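Local coordinates for protein pyridoxine 4-oxidase (Mesorhizobium loti, PDB 4HA6) that catalyses the FAD-dependent oxidation of pyridoxine to pyridoxal with molecular oxygen as electron acceptor, as a member of the GMC oxidoreductase family, at residues A[165-169]-A[178-182]; A[159-164]-A[407-413]; A[227-231]-A[241-247]; A[281-285]-A[457-461]. One frame throughout, in Å; residues are numbered along the deposited sequence.

How the interactions relate
Interactions 1 and 2 lie at the same end of the molecule, with centres 12 Å apart: interaction 2 uses the end of helix 152-163, and the loop of interaction 1 packs against that helix. They touch where V180 CG1 packs on G161 CA. Interactions 3 and 4 lie across the chain's centre, about 21 Å apart between centres. Interaction 1 is buried and combines backbone bonds with apolar side chains. The other three are each partly buried. The outer part of interaction 2 is an arginine and a glutamate. Interaction 3 has a polar outer face and an apolar inner one. Interaction 4 lacks a direct hydrogen bond; packing round one valine and a bridging water join its two loops.

Interaction 1 (A[165-169]-A[178-182]); sequences GLPRL and IGVTP
The L169 side chain starts beside T181 and runs back over I178 and G179. L169 CB is 4.0 Å from T181 CB. L169 CG stands 3.9 Å from G179 CA. Both methyls then come down on the carbonyl of I178, with L169 CD1 nearer, 3.5 Å from I178 O. The chi1 of -56° puts CG beside the backbone N and turns the branch toward residues 178-179. G179 presents bare backbone here, and P167 O comes within 3.1 Å of its CA. The same P167 O accepts a hydrogen bond from V180 N at 2.7 Å, nearly along the C=O axis. V180 O takes an almost straight bond from L169 N, with 177° at the hydrogen. These two bonds form a single beta bridge between R168 and V180. On the inner side L166 splits its methyls. L166 CD1 meets V180 CG1 at 3.6 Å, and L166 CD2 meets I178 CG2 at 3.9 Å. L166 crosses each of these two side chains at about a right angle. T181 OG1 bonds to P182 O and to G171 N. Just past helix 152-163, G165 closes the last turn in a Schellman motif, and the loop runs back along the helix, with R168 and V180 resting on I158. G179 makes a backbone bond to Y319 of strand 314-320, and T181 O bonds S316 OG of the same strand.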
loop_
_atom_site.group_PDB
_atom_site.type_symbol
_atom_site.label_atom_id
_atom_site.label_comp_id
_atom_site.label_asym_id
_atom_site.label_seq_id
_atom_site.Cartn_x
_atom_site.Cartn_y
_atom_site.Cartn_z
ATOM N N GLY A 165 -28.972 -2.251 1.599
ATOM C CA GLY A 165 -28.782 -3.661 1.888
ATOM C C GLY A 165 -27.425 -4.029 2.459
ATOM O O GLY A 165 -27.253 -5.147 2.938
ATOM N N LEU A 166 -26.456 -3.113 2.414
ATOM C CA LEU A 166 -25.127 -3.414 2.956
ATOM C C LEU A 166 -25.165 -3.581 4.475
ATOM O O LEU A 166 -25.683 -2.723 5.184
ATOM C CB LEU A 166 -24.123 -2.318 2.584
ATOM C CG LEU A 166 -23.691 -2.238 1.120
ATOM C CD1 LEU A 166 -23.002 -0.907 0.846
ATOM C CD2 LEU A 166 -22.765 -3.404 0.765
ATOM N N PRO A 167 -24.594 -4.682 4.985
ATOM C CA PRO A 167 -24.585 -4.898 6.438
ATOM C C PRO A 167 -23.657 -3.933 7.184
ATOM O O PRO A 167 -22.656 -3.432 6.638
ATOM C CB PRO A 167 -24.092 -6.345 6.579
ATOM C CG PRO A 167 -23.313 -6.611 5.318
ATOM C CD PRO A 167 -24.009 -5.815 4.242
ATOM N N ARG A 168 -23.999 -3.658 8.434
ATOM C CA ARG A 168 -23.188 -2.770 9.248
ATOM C C ARG A 168 -22.061 -3.554 9.910
ATOM O O ARG A 168 -22.300 -4.520 10.640
ATOM C CB ARG A 168 -24.048 -2.078 10.310
ATOM C CG ARG A 168 -24.243 -0.591 10.066
ATOM C CD ARG A 168 -24.488 0.180 11.371
ATOM N NE ARG A 168 -24.710 1.603 11.117
ATOM C CZ ARG A 168 -25.833 2.091 10.594
ATOM N NH1 ARG A 168 -26.826 1.271 10.267
ATOM N NH2 ARG A 168 -25.965 3.394 10.384
ATOM N N LEU A 169 -20.830 -3.140 9.640
ATOM C CA LEU A 169 -19.661 -3.831 10.159
ATOM C C LEU A 169 -19.015 -2.980 11.246
ATOM O O LEU A 169 -19.259 -1.774 11.333
ATOM C CB LEU A 169 -18.648 -4.054 9.036
ATOM C CG LEU A 169 -19.070 -4.797 7.761
ATOM C CD1 LEU A 169 -17.942 -4.772 6.728
ATOM C CD2 LEU A 169 -19.453 -6.224 8.078
ATOM N N ILE A 178 -17.256 -6.821 3.070
ATOM C CA ILE A 178 -18.373 -6.154 2.392
ATOM C C ILE A 178 -19.359 -5.646 3.430
ATOM O O ILE A 178 -19.802 -6.408 4.293
ATOM C CB ILE A 178 -19.121 -7.111 1.438
ATOM C CG1 ILE A 178 -18.338 -7.297 0.137
ATOM C CG2 ILE A 178 -20.504 -6.587 1.114
ATOM C CD1 ILE A 178 -19.003 -8.251 -0.823
ATOM N N GLY A 179 -19.705 -4.363 3.350
ATOM C CA GLY A 179 -20.639 -3.774 4.304
ATOM C C GLY A 179 -20.389 -2.280 4.416
ATOM O O GLY A 179 -19.726 -1.707 3.545
ATOM N N VAL A 180 -20.923 -1.650 5.464
ATOM C CA VAL A 180 -20.688 -0.226 5.705
ATOM C C VAL A 180 -20.100 -0.036 7.105
ATOM O O VAL A 180 -20.492 -0.740 8.038
ATOM C CB VAL A 180 -21.965 0.634 5.519
ATOM C CG1 VAL A 180 -22.390 0.663 4.055
ATOM C CG2 VAL A 180 -23.099 0.126 6.400
ATOM N N THR A 181 -19.138 0.885 7.232
ATOM C CA THR A 181 -18.413 1.087 8.488
ATOM C C THR A 181 -17.438 2.239 8.313
ATOM O O THR A 181 -16.928 2.458 7.211
ATOM C CB THR A 181 -17.626 -0.199 8.922
ATOM O OG1 THR A 181 -16.921 0.024 10.155
ATOM C CG2 THR A 181 -16.627 -0.603 7.860
ATOM N N PRO A 182 -17.182 2.997 9.394
ATOM C CA PRO A 182 -16.029 3.902 9.335
ATOM C C PRO A 182 -14.758 3.074 9.174
ATOM O O PRO A 182 -14.688 1.976 9.739
ATOM C CB PRO A 182 -16.020 4.563 10.724
ATOM C CG PRO A 182 -17.406 4.377 11.266
ATOM C CD PRO A 182 -17.907 3.082 10.677
#

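Interaction 2 (A[159-164]-A[407-413]); sequences EAGASL and TIGHRDE
The R411 guanidinium carries L164 over one face, with L164 CD2 3.6 Å from R411 NH1. S163 OG reaches the group obliquely and, in the conformer given, donates to A160 O. Its place is tentative, because S163 has two conformers. The E413 carboxylate meets R411 NE through OE2 in a salt bridge of 3.3 Å. The nitrogen is on the syn side, 32° out of the carboxylate plane. Bends at chi2 and chi3 of R411, near -68° and -62°, curl its chain round L164 and turn NE toward E413. E413 lies along the helix: CB is 3.6 Å from A160 N, CG faces E159 O and OE1 comes near S163 CB. Behind the charges A160 CB touches both R411 CB, at 3.7 Å, and I408 CG2, at 3.8 Å. L164 CD1 closes on I408 CG1 at 3.6 Å. F325 touches both L164 and T407. The contact joins the last turn of helix 152-163 to the end of helix 392-409 and the 3-10 turn after it. These helix ends are far apart in sequence, in the half that also holds the six-stranded antiparallel sheet, consistent with the substrate-binding domain of a GMC oxidoreductase.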
loop_
_atom_site.group_PDB
_atom_site.type_symbol
_atom_site.label_atom_id
_atom_site.label_comp_id
_atom_site.label_asym_id
_atom_site.label_seq_id
_atom_site.Cartn_x
_atom_site.Cartn_y
_atom_site.Cartn_z
ATOM N N GLU A 159 -25.391 5.390 6.311
ATOM C CA GLU A 159 -26.835 5.139 6.286
ATOM C C GLU A 159 -27.365 4.859 4.878
ATOM O O GLU A 159 -28.231 4.005 4.690
ATOM C CB GLU A 159 -27.589 6.335 6.872
ATOM C CG GLU A 159 -27.508 6.423 8.386
ATOM C CD GLU A 159 -28.151 5.224 9.057
ATOM O OE1 GLU A 159 -29.128 4.673 8.494
ATOM O OE2 GLU A 159 -27.677 4.833 10.139
ATOM N N ALA A 160 -26.861 5.597 3.894
ATOM C CA ALA A 160 -27.282 5.392 2.512
ATOM C C ALA A 160 -26.927 3.982 2.062
ATOM O O ALA A 160 -27.767 3.265 1.516
ATOM C CB ALA A 160 -26.636 6.434 1.601
ATOM N N GLY A 161 -25.679 3.586 2.294
ATOM C CA GLY A 161 -25.256 2.226 2.006
ATOM C C GLY A 161 -26.062 1.164 2.747
ATOM O O GLY A 161 -26.430 0.141 2.171
ATOM N N ALA A 162 -26.315 1.401 4.028
ATOM C CA ALA A 162 -27.068 0.465 4.857
ATOM C C ALA A 162 -28.501 0.291 4.362
ATOM O O ALA A 162 -29.049 -0.810 4.411
ATOM C CB ALA A 162 -27.048 0.909 6.323
ATOM N N SER A 163 -29.109 1.376 3.889
ATOM C CA SER A 163 -30.472 1.307 3.374
ATOM C C SER A 163 -30.527 0.459 2.109
ATOM O O SER A 163 -31.564 -0.141 1.800
ATOM C CB SER A 163 -31.023 2.704 3.094
ATOM O OG SER A 163 -30.378 3.301 1.983
ATOM N N LEU A 164 -29.407 0.392 1.389
ATOM C CA LEU A 164 -29.374 -0.346 0.131
ATOM C C LEU A 164 -29.222 -1.850 0.357
ATOM O O LEU A 164 -29.348 -2.639 -0.577
ATOM C CB LEU A 164 -28.267 0.193 -0.775
ATOM C CG LEU A 164 -28.652 1.511 -1.439
ATOM C CD1 LEU A 164 -27.446 2.270 -2.017
ATOM C CD2 LEU A 164 -29.683 1.240 -2.537
ATOM N N THR A 407 -25.658 5.655 -7.299
ATOM C CA THR A 407 -26.835 5.127 -6.600
ATOM C C THR A 407 -26.778 5.540 -5.123
ATOM O O THR A 407 -27.739 6.107 -4.584
ATOM C CB THR A 407 -26.957 3.586 -6.733
ATOM O OG1 THR A 407 -27.108 3.236 -8.115
ATOM C CG2 THR A 407 -28.161 3.055 -5.969
ATOM N N ILE A 408 -25.646 5.282 -4.476
ATOM C CA ILE A 408 -25.471 5.689 -3.082
ATOM C C ILE A 408 -25.556 7.209 -2.955
ATOM O O ILE A 408 -26.285 7.716 -2.101
ATOM C CB ILE A 408 -24.146 5.202 -2.481
ATOM C CG1 ILE A 408 -24.125 3.670 -2.409
ATOM C CG2 ILE A 408 -23.953 5.812 -1.087
ATOM C CD1 ILE A 408 -22.755 3.081 -2.124
ATOM N N GLY A 409 -24.825 7.926 -3.808
ATOM C CA GLY A 409 -24.812 9.382 -3.775
ATOM C C GLY A 409 -26.172 10.074 -3.813
ATOM O O GLY A 409 -26.344 11.146 -3.218
ATOM N N HIS A 410 -27.137 9.466 -4.497
ATOM C CA HIS A 410 -28.445 10.091 -4.681
ATOM C C HIS A 410 -29.506 9.579 -3.719
ATOM O O HIS A 410 -30.689 9.888 -3.878
ATOM C CB HIS A 410 -28.922 9.921 -6.123
ATOM C CG HIS A 410 -28.131 10.720 -7.109
ATOM N ND1 HIS A 410 -26.847 10.380 -7.482
ATOM C CD2 HIS A 410 -28.430 11.857 -7.786
ATOM C CE1 HIS A 410 -26.399 11.259 -8.362
ATOM N NE2 HIS A 410 -27.342 12.164 -8.568
ATOM N N ARG A 411 -29.091 8.791 -2.731
ATOM C CA ARG A 411 -30.038 8.289 -1.737
ATOM C C ARG A 411 -30.590 9.427 -0.881
ATOM O O ARG A 411 -29.872 10.391 -0.574
ATOM C CB ARG A 411 -29.375 7.256 -0.823
ATOM C CG ARG A 411 -29.005 5.957 -1.514
ATOM C CD ARG A 411 -30.255 5.162 -1.925
ATOM N NE ARG A 411 -31.053 4.771 -0.763
ATOM C CZ ARG A 411 -32.111 3.958 -0.812
ATOM N NH1 ARG A 411 -32.509 3.432 -1.972
ATOM N NH2 ARG A 411 -32.774 3.663 0.302
ATOM N N ASP A 412 -31.860 9.300 -0.501
ATOM C CA ASP A 412 -32.502 10.197 0.465
ATOM C C ASP A 412 -31.693 10.401 1.747
ATOM O O ASP A 412 -31.768 11.457 2.370
ATOM C CB ASP A 412 -33.871 9.646 0.852
ATOM C CG ASP A 412 -34.929 9.926 -0.185
ATOM O OD1 ASP A 412 -34.656 10.701 -1.134
ATOM O OD2 ASP A 412 -36.042 9.375 -0.034
ATOM N N GLU A 413 -30.934 9.386 2.150
ATOM C CA GLU A 413 -30.110 9.470 3.359
ATOM C C GLU A 413 -29.024 10.538 3.255
ATOM O O GLU A 413 -28.446 10.938 4.271
ATOM C CB GLU A 413 -29.478 8.112 3.677
ATOM C CG GLU A 413 -30.481 7.051 4.142
ATOM C CD GLU A 413 -31.349 6.510 3.013
ATOM O OE1 GLU A 413 -32.322 5.795 3.319
ATOM O OE2 GLU A 413 -31.061 6.783 1.826
#

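Interaction 3 (A[227-231]-A[241-247]); sequences QVRSL and EVFADQI
L231 fills the hollow between V242, A244 and I247. Its CD1 rests 3.4 Å from V242 O and 4.1 Å from I247 CG1, and the L231 and I247 side chains slide past each other in opposite directions. V228 is the next bump on this apolar side, and its CG1 packs on I247 CD1 at 3.6 Å. In this antiparallel hairpin L231 and V242 are a hydrogen-bonded pair: L231 N bonds to V242 O, and V242 N to L231 O. On the other edge of their strand, R229 and S230 both face K222 of strand 217-224, a classic beta bulge. Toward V228 the two segments move apart, and a water bridges V228 O and A244 O. On the other side of the hairpin S230 CB lies over the F243 ring, 4.1 Å from its centroid. F243 in turn sets its edge on the R229 guanidinium, with CE1 3.9 Å from CZ and the planes 82° apart. The extended R229 chain runs alongside the ring. V228 and L231 lie against strands 473-475 and 4-7 of the parallel sheet. S230 OG donates to E241 OE2 at 2.6 Å, on the anti side of the carboxylate. R229 NH1 is 4.2 Å from E241 OE2, which lies well out of the guanidinium plane: charge acts, but no N-H points at the oxygen. This short bond and the nearby positive charge would tend to keep E241 ionised.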
loop_
_atom_site.group_PDB
_atom_site.type_symbol
_atom_site.label_atom_id
_atom_site.label_comp_id
_atom_site.label_asym_id
_atom_site.label_seq_id
_atom_site.Cartn_x
_atom_site.Cartn_y
_atom_site.Cartn_z
ATOM N N GLN A 227 25.703 -16.242 -3.365
ATOM C CA GLN A 227 25.400 -15.402 -2.214
ATOM C C GLN A 227 25.682 -13.936 -2.472
ATOM O O GLN A 227 26.574 -13.593 -3.267
ATOM C CB GLN A 227 26.238 -15.850 -1.021
ATOM C CG GLN A 227 25.850 -17.200 -0.456
ATOM C CD GLN A 227 26.562 -17.479 0.843
ATOM O OE1 GLN A 227 27.786 -17.409 0.912
ATOM N NE2 GLN A 227 25.799 -17.775 1.889
ATOM N N VAL A 228 24.915 -13.075 -1.801
ATOM C CA VAL A 228 25.263 -11.665 -1.693
ATOM C C VAL A 228 26.371 -11.556 -0.645
ATOM O O VAL A 228 26.198 -12.006 0.502
ATOM C CB VAL A 228 24.090 -10.797 -1.214
ATOM C CG1 VAL A 228 24.577 -9.370 -0.994
ATOM C CG2 VAL A 228 22.925 -10.812 -2.226
ATOM N N ARG A 229 27.500 -10.960 -1.023
ATOM C CA ARG A 229 28.649 -10.889 -0.124
ATOM C C ARG A 229 28.701 -9.551 0.597
ATOM O O ARG A 229 29.016 -9.480 1.796
ATOM C CB ARG A 229 29.942 -11.154 -0.901
ATOM C CG ARG A 229 31.225 -10.939 -0.105
ATOM C CD ARG A 229 32.441 -11.177 -0.989
ATOM N NE ARG A 229 33.719 -10.947 -0.312
ATOM C CZ ARG A 229 34.505 -9.895 -0.536
ATOM N NH1 ARG A 229 34.138 -8.966 -1.412
ATOM N NH2 ARG A 229 35.657 -9.766 0.113
ATOM N N SER A 230 28.375 -8.486 -0.126
ATOM C CA SER A 230 28.385 -7.156 0.461
ATOM C C SER A 230 27.383 -6.234 -0.222
ATOM O O SER A 230 26.799 -6.585 -1.251
ATOM C CB SER A 230 29.786 -6.548 0.366
ATOM O OG SER A 230 30.138 -6.300 -0.985
ATOM N N LEU A 231 27.202 -5.050 0.366
ATOM C CA LEU A 231 26.337 -4.006 -0.174
ATOM C C LEU A 231 27.146 -2.739 -0.353
ATOM O O LEU A 231 27.922 -2.373 0.532
ATOM C CB LEU A 231 25.191 -3.683 0.791
ATOM C CG LEU A 231 24.277 -4.781 1.312
ATOM C CD1 LEU A 231 24.938 -5.495 2.481
ATOM C CD2 LEU A 231 22.960 -4.170 1.730
ATOM N N GLU A 241 31.548 0.092 1.517
ATOM C CA GLU A 241 31.125 -1.297 1.367
ATOM C C GLU A 241 30.736 -1.908 2.710
ATOM O O GLU A 241 31.472 -1.809 3.691
ATOM C CB GLU A 241 32.233 -2.118 0.715
ATOM C CG GLU A 241 31.870 -3.575 0.449
ATOM C CD GLU A 241 32.892 -4.290 -0.416
ATOM O OE1 GLU A 241 34.107 -4.051 -0.232
ATOM O OE2 GLU A 241 32.474 -5.088 -1.286
ATOM N N VAL A 242 29.571 -2.544 2.748
ATOM C CA VAL A 242 29.045 -3.095 3.985
ATOM C C VAL A 242 28.860 -4.599 3.839
ATOM O O VAL A 242 28.287 -5.075 2.852
ATOM C CB VAL A 242 27.729 -2.392 4.382
ATOM C CG1 VAL A 242 26.944 -3.207 5.407
ATOM C CG2 VAL A 242 28.027 -0.999 4.913
ATOM N N PHE A 243 29.371 -5.349 4.807
ATOM C CA PHE A 243 29.311 -6.805 4.741
ATOM C C PHE A 243 28.215 -7.370 5.628
ATOM O O PHE A 243 27.848 -6.759 6.638
ATOM C CB PHE A 243 30.663 -7.396 5.112
ATOM C CG PHE A 243 31.748 -7.029 4.154
ATOM C CD1 PHE A 243 32.050 -7.857 3.082
ATOM C CD2 PHE A 243 32.458 -5.845 4.307
ATOM C CE1 PHE A 243 33.052 -7.513 2.179
ATOM C CE2 PHE A 243 33.459 -5.495 3.411
ATOM C CZ PHE A 243 33.755 -6.330 2.350
ATOM N N ALA A 244 27.688 -8.531 5.237
ATOM C CA ALA A 244 26.569 -9.162 5.940
ATOM C C ALA A 244 26.444 -10.649 5.616
ATOM O O ALA A 244 26.786 -11.089 4.512
ATOM C CB ALA A 244 25.260 -8.456 5.596
ATOM N N ASP A 245 25.918 -11.406 6.574
ATOM C CA ASP A 245 25.628 -12.819 6.388
ATOM C C ASP A 245 24.270 -13.025 5.697
ATOM O O ASP A 245 24.108 -13.939 4.881
ATOM C CB ASP A 245 25.619 -13.536 7.743
ATOM C CG ASP A 245 27.017 -13.712 8.330
ATOM O OD1 ASP A 245 28.004 -13.303 7.681
ATOM O OD2 ASP A 245 27.119 -14.279 9.441
ATOM N N GLN A 246 23.288 -12.198 6.054
ATOM C CA GLN A 246 21.949 -12.280 5.453
ATOM C C GLN A 246 21.494 -10.883 5.047
ATOM O O GLN A 246 21.761 -9.917 5.763
ATOM C CB GLN A 246 20.936 -12.879 6.441
ATOM C CG GLN A 246 21.351 -14.222 7.029
ATOM C CD GLN A 246 21.292 -15.333 6.005
ATOM O OE1 GLN A 246 20.401 -15.354 5.158
ATOM N NE2 GLN A 246 22.242 -16.263 6.073
ATOM N N ILE A 247 20.816 -10.771 3.905
ATOM C CA ILE A 247 20.363 -9.468 3.404
ATOM C C ILE A 247 18.857 -9.541 3.132
ATOM O O ILE A 247 18.384 -10.426 2.415
ATOM C CB ILE A 247 21.098 -9.027 2.105
ATOM C CG1 ILE A 247 22.607 -8.838 2.346
ATOM C CG2 ILE A 247 20.484 -7.728 1.555
ATOM C CD1 ILE A 247 23.429 -10.151 2.339
HETATM O O HOH W 1 27.381 -13.165 2.830
#

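Interaction 4 (A[281-285]-A[457-461]); sequences DMPDI and PDAVV
V460 packs against a type I beta turn that runs from M282 to I285. The turn is closed by a weak bond from I285 N to M282 O. V460 has CG1 opposite its backbone N, with chi1 at 180°. This leaves CG2 beside that N and facing the turn. There V460 CG2 meets the carbonyl carbon of D284 and, at 3.7 Å, I285 CG1. The I285 and V460 side chains cross at about a right angle. V460 CG1 is close to the same atom, so I285 CG1 touches both valine methyls. M282 reaches the V460 backbone with its terminal methyl. Its chain is extended at chi2 and bends at chi3, 67°, bringing M282 CE within 3.7 Å of V460 O. M282 and V460 both also touch L467. I285 continues into the protein against P257, L260 and M261 of helix 252-262. D284 lies at the outer end of the contact. Its CB is 3.4 Å from D458 O, while its OD2 forms a salt bridge with R452. The backbone of R452 also bonds to V460, so one residue holds both sides. The contact thus ties the loop before strand 293-302 to the loop before strand 473-475. No direct hydrogen bond joins the two segments. A water does so instead: it accepts from D284 N at 2.9 Å and donates to D458 O at 2.7 Å.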
loop_
_atom_site.group_PDB
_atom_site.type_symbol
_atom_site.label_atom_id
_atom_site.label_comp_id
_atom_site.label_asym_id
_atom_site.label_seq_id
_atom_site.Cartn_x
_atom_site.Cartn_y
_atom_site.Cartn_z
ATOM N N ASP A 281 19.755 -13.707 -14.816
ATOM C CA ASP A 281 18.611 -13.340 -15.652
ATOM C C ASP A 281 17.299 -13.782 -14.985
ATOM O O ASP A 281 16.955 -14.961 -14.988
ATOM C CB ASP A 281 18.766 -13.931 -17.059
ATOM C CG ASP A 281 17.602 -13.583 -17.973
ATOM O OD1 ASP A 281 16.877 -12.608 -17.682
ATOM O OD2 ASP A 281 17.411 -14.275 -18.996
ATOM N N MET A 282 16.576 -12.834 -14.400
ATOM C CA MET A 282 15.292 -13.159 -13.784
ATOM C C MET A 282 14.233 -12.308 -14.478
ATOM O O MET A 282 14.089 -11.109 -14.190
ATOM C CB MET A 282 15.317 -12.894 -12.275
ATOM C CG MET A 282 16.414 -13.648 -11.512
ATOM S SD MET A 282 16.196 -13.602 -9.705
ATOM C CE MET A 282 14.695 -14.582 -9.534
ATOM N N PRO A 283 13.531 -12.912 -15.446
ATOM C CA PRO A 283 12.604 -12.167 -16.311
ATOM C C PRO A 283 11.457 -11.500 -15.552
ATOM O O PRO A 283 10.920 -10.528 -16.054
ATOM C CB PRO A 283 12.066 -13.244 -17.251
ATOM C CG PRO A 283 13.229 -14.225 -17.367
ATOM C CD PRO A 283 13.846 -14.251 -15.983
ATOM N N ASP A 284 11.097 -11.990 -14.373
ATOM C CA ASP A 284 9.902 -11.468 -13.705
ATOM C C ASP A 284 10.158 -10.330 -12.712
ATOM O O ASP A 284 9.210 -9.814 -12.106
ATOM C CB ASP A 284 9.112 -12.605 -13.044
ATOM C CG ASP A 284 8.157 -13.288 -14.008
ATOM O OD1 ASP A 284 8.324 -13.118 -15.240
ATOM O OD2 ASP A 284 7.243 -13.996 -13.532
ATOM N N ILE A 285 11.424 -9.938 -12.545
ATOM C CA ILE A 285 11.738 -8.804 -11.679
ATOM C C ILE A 285 11.228 -7.515 -12.297
ATOM O O ILE A 285 11.576 -7.176 -13.440
ATOM C CB ILE A 285 13.252 -8.688 -11.373
ATOM C CG1 ILE A 285 13.654 -9.753 -10.347
ATOM C CG2 ILE A 285 13.582 -7.289 -10.810
ATOM C CD1 ILE A 285 15.150 -9.860 -10.097
ATOM N N PRO A 457 8.852 -21.839 -11.440
ATOM C CA PRO A 457 10.309 -21.641 -11.537
ATOM C C PRO A 457 10.740 -20.200 -11.759
ATOM O O PRO A 457 11.815 -19.835 -11.269
ATOM C CB PRO A 457 10.703 -22.487 -12.753
ATOM C CG PRO A 457 9.666 -23.568 -12.809
ATOM C CD PRO A 457 8.380 -22.880 -12.376
ATOM N N ASP A 458 9.937 -19.398 -12.462
ATOM C CA ASP A 458 10.341 -18.016 -12.729
ATOM C C ASP A 458 9.775 -16.937 -11.781
ATOM O O ASP A 458 9.921 -15.745 -12.040
ATOM C CB ASP A 458 10.092 -17.654 -14.197
ATOM C CG ASP A 458 11.208 -18.136 -15.107
ATOM O OD1 ASP A 458 12.391 -18.009 -14.724
ATOM O OD2 ASP A 458 10.897 -18.648 -16.196
ATOM N N ALA A 459 9.145 -17.359 -10.683
ATOM C CA ALA A 459 8.771 -16.433 -9.611
ATOM C C ALA A 459 10.041 -15.781 -9.074
ATOM O O ALA A 459 11.127 -16.376 -9.157
ATOM C CB ALA A 459 8.067 -17.178 -8.490
ATOM N N VAL A 460 9.930 -14.574 -8.522
ATOM C CA VAL A 460 11.126 -13.907 -7.990
ATOM C C VAL A 460 11.556 -14.445 -6.634
ATOM O O VAL A 460 12.761 -14.694 -6.415
ATOM C CB VAL A 460 11.004 -12.389 -7.987
ATOM C CG1 VAL A 460 12.289 -11.734 -7.410
ATOM C CG2 VAL A 460 10.762 -11.905 -9.400
ATOM N N VAL A 461 10.589 -14.643 -5.734
ATOM C CA VAL A 461 10.878 -15.309 -4.467
ATOM C C VAL A 461 10.016 -16.546 -4.261
ATOM O O VAL A 461 8.961 -16.704 -4.900
ATOM C CB VAL A 461 10.753 -14.367 -3.256
ATOM C CG1 VAL A 461 11.717 -13.217 -3.411
ATOM C CG2 VAL A 461 9.315 -13.838 -3.110
HETATM O O HOH W 2 12.069 -14.312 -12.886
#